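Local coordinates for protein lactate dehydrogenase, adjacent gene encodes predicted malate dehydrogenase (Cryptosporidium parvum, PDB 4ND2) that probably interconverts pyruvate and (S)-lactate, using the NADH/NAD(+) couple as hydride carrier, as an L-lactate dehydrogenase of the LDH/MDH superfamily, at residues 2-7 and 28-33. Numbering follows the deposited sequence.
Sequences IERRKI and LADVVL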
ATOM      1  N   ILE A   2     -17.635  15.523   5.792  1.00 50.74           N
ATOM      2  CA  ILE A   2     -17.126  14.495   4.887  1.00 48.43           C
ATOM      3  C   ILE A   2     -17.939  13.208   5.048  1.00 45.83           C
ATOM      4  O   ILE A   2     -18.251  12.791   6.164  1.00 44.68           O
ATOM      5  CB  ILE A   2     -15.610  14.219   5.086  1.00 49.18           C
ATOM      6  CG1 ILE A   2     -15.301  13.633   6.477  1.00 49.13           C
ATOM      7  CG2 ILE A   2     -14.798  15.486   4.851  1.00 49.46           C
ATOM      8  CD1 ILE A   2     -15.084  12.134   6.480  1.00 48.68           C
ATOM      9  N   GLU A   3     -18.300  12.603   3.921  1.00 43.50           N
ATOM     10  CA  GLU A   3     -19.025  11.339   3.910  1.00 41.60           C
ATOM     11  C   GLU A   3     -18.174  10.273   3.246  1.00 37.89           C
ATOM     12  O   GLU A   3     -17.369  10.575   2.361  1.00 36.68           O
ATOM     13  CB  GLU A   3     -20.346  11.491   3.161  1.00 43.26           C
ATOM     14  CG  GLU A   3     -21.374  12.322   3.906  1.00 45.31           C
ATOM     15  CD  GLU A   3     -22.722  12.324   3.217  1.00 47.05           C
ATOM     16  OE1 GLU A   3     -22.798  12.811   2.069  1.00 48.73           O
ATOM     17  OE2 GLU A   3     -23.705  11.844   3.823  1.00 48.39           O
ATOM     18  N   ARG A   4     -18.349   9.028   3.680  1.00 33.89           N
ATOM     19  CA  ARG A   4     -17.634   7.905   3.091  1.00 31.64           C
ATOM     20  C   ARG A   4     -17.932   7.819   1.599  1.00 29.37           C
ATOM     21  O   ARG A   4     -19.066   8.038   1.172  1.00 28.24           O
ATOM     22  CB  ARG A   4     -18.035   6.591   3.763  1.00 31.77           C
ATOM     23  CG  ARG A   4     -17.552   6.433   5.196  1.00 32.28           C
ATOM     24  CD  ARG A   4     -17.696   4.985   5.635  1.00 32.40           C
ATOM     25  NE  ARG A   4     -17.153   4.719   6.967  1.00 32.66           N
ATOM     26  CZ  ARG A   4     -16.681   3.537   7.371  1.00 32.78           C
ATOM     27  NH1 ARG A   4     -16.657   2.489   6.549  1.00 31.98           N
ATOM     28  NH2 ARG A   4     -16.212   3.401   8.608  1.00 33.02           N
ATOM     29  N   ARG A   5     -16.907   7.515   0.810  1.00 27.29           N
ATOM     30  CA  ARG A   5     -17.095   7.243  -0.608  1.00 26.41           C
ATOM     31  C   ARG A   5     -17.857   5.928  -0.759  1.00 24.84           C
ATOM     32  O   ARG A   5     -17.698   5.016   0.053  1.00 23.79           O
ATOM     33  CB  ARG A   5     -15.751   7.201  -1.333  1.00 27.33           C
ATOM     34  CG  ARG A   5     -15.130   8.582  -1.475  1.00 28.67           C
ATOM     35  CD  ARG A   5     -13.621   8.535  -1.642  1.00 30.20           C
ATOM     36  NE  ARG A   5     -13.071   9.869  -1.903  1.00 31.38           N
ATOM     37  CZ  ARG A   5     -11.773  10.161  -1.963  1.00 31.82           C
ATOM     38  NH1 ARG A   5     -11.385  11.409  -2.208  1.00 33.16           N
ATOM     39  NH2 ARG A   5     -10.857   9.219  -1.776  1.00 32.19           N
ATOM     40  N   LYS A   6     -18.693   5.850  -1.790  1.00 23.51           N
ATOM     41  CA  LYS A   6     -19.620   4.733  -1.958  1.00 22.77           C
ATOM     42  C   LYS A   6     -19.653   4.251  -3.406  1.00 21.64           C
ATOM     43  O   LYS A   6     -19.929   5.031  -4.322  1.00 21.38           O
ATOM     44  CB  LYS A   6     -21.024   5.162  -1.514  1.00 23.25           C
ATOM     45  CG  LYS A   6     -22.071   4.063  -1.561  1.00 23.72           C
ATOM     46  CD  LYS A   6     -23.399   4.544  -0.998  1.00 24.38           C
ATOM     47  CE  LYS A   6     -24.476   3.482  -1.150  1.00 24.74           C
ATOM     48  NZ  LYS A   6     -25.736   3.854  -0.454  1.00 24.81           N
ATOM     49  N   ILE A   7     -19.366   2.965  -3.598  1.00 20.46           N
ATOM     50  CA  ILE A   7     -19.430   2.330  -4.909  1.00 19.90           C
ATOM     51  C   ILE A   7     -20.525   1.271  -4.913  1.00 19.63           C
ATOM     52  O   ILE A   7     -20.551   0.393  -4.050  1.00 19.72           O
ATOM     53  CB  ILE A   7     -18.091   1.664  -5.293  1.00 19.57           C
ATOM     54  CG1 ILE A   7     -16.972   2.715  -5.352  1.00 19.44           C
ATOM     55  CG2 ILE A   7     -18.224   0.936  -6.628  1.00 19.48           C
ATOM     56  CD1 ILE A   7     -15.595   2.144  -5.621  1.00 19.54           C
ATOM     57  N   LEU A  28     -10.857   1.942  -0.630  1.00 19.20           N
ATOM     58  CA  LEU A  28     -11.197   2.992  -1.593  1.00 19.04           C
ATOM     59  C   LEU A  28     -12.580   3.578  -1.310  1.00 18.90           C
ATOM     60  O   LEU A  28     -12.801   4.780  -1.469  1.00 18.56           O
ATOM     61  CB  LEU A  28     -11.151   2.428  -3.016  1.00 19.01           C
ATOM     62  CG  LEU A  28     -11.512   3.360  -4.174  1.00 19.07           C
ATOM     63  CD1 LEU A  28     -10.529   4.516  -4.264  1.00 19.02           C
ATOM     64  CD2 LEU A  28     -11.552   2.577  -5.478  1.00 19.01           C
ATOM     65  N   ALA A  29     -13.511   2.719  -0.906  1.00 18.62           N
ATOM     66  CA  ALA A  29     -14.884   3.132  -0.639  1.00 18.85           C
ATOM     67  C   ALA A  29     -15.641   2.035   0.099  1.00 18.90           C
ATOM     68  O   ALA A  29     -15.145   0.914   0.253  1.00 18.51           O
ATOM     69  CB  ALA A  29     -15.595   3.456  -1.947  1.00 18.81           C
ATOM     70  N   ASP A  30     -16.836   2.377   0.566  1.00 19.27           N
ATOM     71  CA  ASP A  30     -17.815   1.373   0.971  1.00 19.64           C
ATOM     72  C   ASP A  30     -18.395   0.770  -0.299  1.00 19.45           C
ATOM     73  O   ASP A  30     -18.448   1.432  -1.339  1.00 19.29           O
ATOM     74  CB  ASP A  30     -18.946   1.995   1.793  1.00 20.05           C
ATOM     75  CG  ASP A  30     -18.511   2.409   3.188  1.00 20.65           C
ATOM     76  OD1 ASP A  30     -17.436   1.982   3.665  1.00 20.66           O
ATOM     77  OD2 ASP A  30     -19.274   3.164   3.822  1.00 21.75           O
ATOM     78  N   VAL A  31     -18.841  -0.478  -0.210  1.00 19.40           N
ATOM     79  CA  VAL A  31     -19.370  -1.190  -1.365  1.00 19.46           C
ATOM     80  C   VAL A  31     -20.786  -1.697  -1.100  1.00 19.74           C
ATOM     81  O   VAL A  31     -21.066  -2.239  -0.033  1.00 19.37           O
ATOM     82  CB  VAL A  31     -18.474  -2.392  -1.730  1.00 19.35           C
ATOM     83  CG1 VAL A  31     -19.056  -3.159  -2.912  1.00 19.46           C
ATOM     84  CG2 VAL A  31     -17.059  -1.923  -2.035  1.00 19.42           C
ATOM     85  N   VAL A  32     -21.668  -1.508  -2.079  1.00 20.02           N
ATOM     86  CA  VAL A  32     -22.979  -2.147  -2.084  1.00 20.44           C
ATOM     87  C   VAL A  32     -23.015  -3.145  -3.236  1.00 20.45           C
ATOM     88  O   VAL A  32     -22.989  -2.752  -4.403  1.00 20.83           O
ATOM     89  CB  VAL A  32     -24.120  -1.122  -2.249  1.00 20.55           C
ATOM     90  CG1 VAL A  32     -25.472  -1.824  -2.326  1.00 20.76           C
ATOM     91  CG2 VAL A  32     -24.098  -0.126  -1.101  1.00 20.80           C
ATOM     92  N   LEU A  33     -23.046  -4.432  -2.899  1.00 20.50           N
ATOM     93  CA  LEU A  33     -23.195  -5.494  -3.889  1.00 20.94           C
ATOM     94  C   LEU A  33     -24.681  -5.737  -4.148  1.00 21.13           C
ATOM     95  O   LEU A  33     -25.397  -6.221  -3.269  1.00 20.94           O
ATOM     96  CB  LEU A  33     -22.532  -6.790  -3.406  1.00 21.18           C
ATOM     97  CG  LEU A  33     -21.031  -6.938  -3.653  1.00 21.61           C
ATOM     98  CD1 LEU A  33     -20.444  -8.022  -2.760  1.00 21.79           C
ATOM     99  CD2 LEU A  33     -20.746  -7.242  -5.119  1.00 21.71           C
TER
HETATM  100  O   HOH W   1     -10.902   6.686  -1.092  1.00 25.02           O
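Asp30 bonds through its N and O to Arg5 and Ile7, and Ile7 through its N and O to Asp30 and Val32, the pattern of parallel strands, where those beginning at residues 6 and 30 run side by side. Asp30 N donates to Arg5 O at 2.8 Å. Ile7 N reaches Asp30 O in the straightest of the three bonds, at 175°. Val32 N gives to Ile7 O at 3.0 Å, and this last carbonyl also receives a CA-H...O contact from Val31.

A salt bridge lies at the start of this ladder. Arg4 lies across the Asp30 side chain at about a right angle, and its NH1 reaches the syn lone pair of Asp30 OD1 at 3.0 Å, with the oxygen in the guanidinium plane. Extended from CG to NE, the arginine is long enough to bring NH1 to Thr58 O as well, and NE forms a salt bridge with Asp250 OD2 of the second subunit. Asp30 OD1 also accepts from Lys60 N, so the carboxylate links three segments. The Arg5 guanidinium reaches Leu28 O through a water at its edge, bound by NH2, while Arg5 CB packs directly on Ala29 CB.

Apolar contacts sort by sheet face. On the side of Ile7 and Val31, facing helix 14-26, Ile7 CG1 rests 3.7 Å from Ala29 CB, a methyl small enough to sit close to the Arg5 carbonyl, while Ile7 CD1 meets Leu28 CD2. Lys6 CE lies 3.6 Å from Val32 CG2; the aliphatic stem packs on valine while Lys6 NZ hydrogen-bonds to Ser71 O.

Strand 6-10, helix 14-26 and strand 30-34 form the first beta-alpha-beta unit of the NAD-binding Rossmann fold.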